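Local coordinates for effector protein HopAB2 (Pseudomonas syringae pv. tomato, PDB 3TL8), which acts as a secreted virulence effector that suppresses plant immunity and programmed cell death, yet triggers resistance in tomato plants whose Pto protein recognises it, at residues B[52-55]-B[56-59]. Sequence-based numbering, arbitrary orientation.
Sequences VNLE and HLRT
An N-cap opens helix 54-65 here, with Asn53 just ahead of the first turn and its side chain accepting from the backbone of His56. Asn53 OD1 lies 3.3 Å from His56 N, a weak bond whose geometry is uncertain because the nitrogen is crowded in the model. Asparagine suits this place because its short amide can fold back over an amide NH that no preceding turn could satisfy; CG anti to the backbone N (chi1 -165°) sits beside the carbonyl carbon, from where OD1 reaches His56 N. Behind the cap the backbone tightens into the helix: Leu54 O takes Arg58 N at 2.9 Å with an N-H...O angle of 161°, the first regular i to i+4 bond, while Leu57 N makes weaker, bent bonds to both Asn53 O and Leu54 O.

One turn apart on the outer surface, Glu55 and Arg58 run side by side, opposite charges three residues apart that meet on one side of the helix. Glu55 bends at chi2 and Arg58 extends from CG to NE, which brings Glu55 OE1 within 3.6 Å of Arg58 NH1. This is a long salt bridge, with carboxylate and guanidinium nearly perpendicular, so it is one loose charge pairing and not a two-pronged clasp. Arg58 NE also makes a weak hydrogen bond to Asn107 OD1, tying the turn to helix 98-109.

The inner side is apolar. Leu57 CD2 is 4.2 Å from both Val52 CG1 and Leu54 CD2. Leucines suit the seam with two other helices: Leu54 packs on Leu44, Val48 and Met109, Leu57 on Leu47 and Leu106. This is an asparagine N-cap and first helical turn, its leucines set against helices 29-49 and 98-109 in the BAK1-binding domain, within the Pto-interacting region.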
# COMPACT_ATOMS: atom_id res chain seq x y z
N VAL B 52 15.34 22.72 19.15
CA VAL B 52 15.50 21.35 18.68
C VAL B 52 16.49 21.34 17.52
O VAL B 52 16.52 22.26 16.70
CB VAL B 52 14.16 20.73 18.23
CG1 VAL B 52 14.38 19.40 17.53
CG2 VAL B 52 13.22 20.55 19.43
N ASN B 53 17.32 20.31 17.47
CA ASN B 53 18.23 20.18 16.35
C ASN B 53 17.46 19.64 15.14
O ASN B 53 16.93 18.53 15.19
CB ASN B 53 19.41 19.27 16.70
CG ASN B 53 20.56 19.39 15.71
OD1 ASN B 53 20.38 19.88 14.59
ND2 ASN B 53 21.73 18.92 16.10
N LEU B 54 17.40 20.43 14.08
CA LEU B 54 16.53 20.13 12.94
C LEU B 54 17.19 19.34 11.81
O LEU B 54 16.62 18.35 11.34
CB LEU B 54 15.88 21.41 12.41
CG LEU B 54 14.92 22.08 13.40
CD1 LEU B 54 13.98 23.03 12.68
CD2 LEU B 54 14.12 21.02 14.16
N GLU B 55 18.37 19.75 11.36
CA GLU B 55 19.13 18.95 10.41
C GLU B 55 19.45 17.61 11.06
O GLU B 55 19.72 16.61 10.38
CB GLU B 55 20.41 19.66 9.97
CG GLU B 55 20.22 20.71 8.86
CD GLU B 55 20.08 20.10 7.47
OE1 GLU B 55 20.10 18.85 7.36
OE2 GLU B 55 19.95 20.87 6.49
N HIS B 56 19.40 17.61 12.39
CA HIS B 56 19.49 16.40 13.19
C HIS B 56 18.24 15.60 12.96
O HIS B 56 18.29 14.40 12.70
CB HIS B 56 19.50 16.80 14.66
CG HIS B 56 20.48 16.06 15.50
ND1 HIS B 56 21.83 16.03 15.23
CD2 HIS B 56 20.32 15.34 16.64
CE1 HIS B 56 22.45 15.31 16.14
NE2 HIS B 56 21.56 14.88 17.01
N LEU B 57 17.12 16.30 13.05
CA LEU B 57 15.79 15.70 13.11
C LEU B 57 15.37 15.01 11.81
O LEU B 57 14.76 13.95 11.84
CB LEU B 57 14.76 16.75 13.52
CG LEU B 57 13.31 16.26 13.60
CD1 LEU B 57 13.27 14.83 14.09
CD2 LEU B 57 12.47 17.16 14.49
N ARG B 58 15.70 15.63 10.68
CA ARG B 58 15.44 15.03 9.38
C ARG B 58 15.70 13.53 9.48
O ARG B 58 14.88 12.72 9.05
CB ARG B 58 16.38 15.63 8.34
CG ARG B 58 15.71 16.33 7.18
CD ARG B 58 16.76 16.96 6.28
NE ARG B 58 16.19 17.55 5.08
CZ ARG B 58 16.91 18.18 4.15
NH1 ARG B 58 18.22 18.28 4.29
NH2 ARG B 58 16.31 18.69 3.08
N THR B 59 16.84 13.18 10.07
CA THR B 59 17.31 11.80 10.11
C THR B 59 16.40 10.85 10.87
O THR B 59 16.08 9.77 10.39
CB THR B 59 18.74 11.71 10.69
OG1 THR B 59 19.56 12.73 10.11
CG2 THR B 59 19.35 10.34 10.42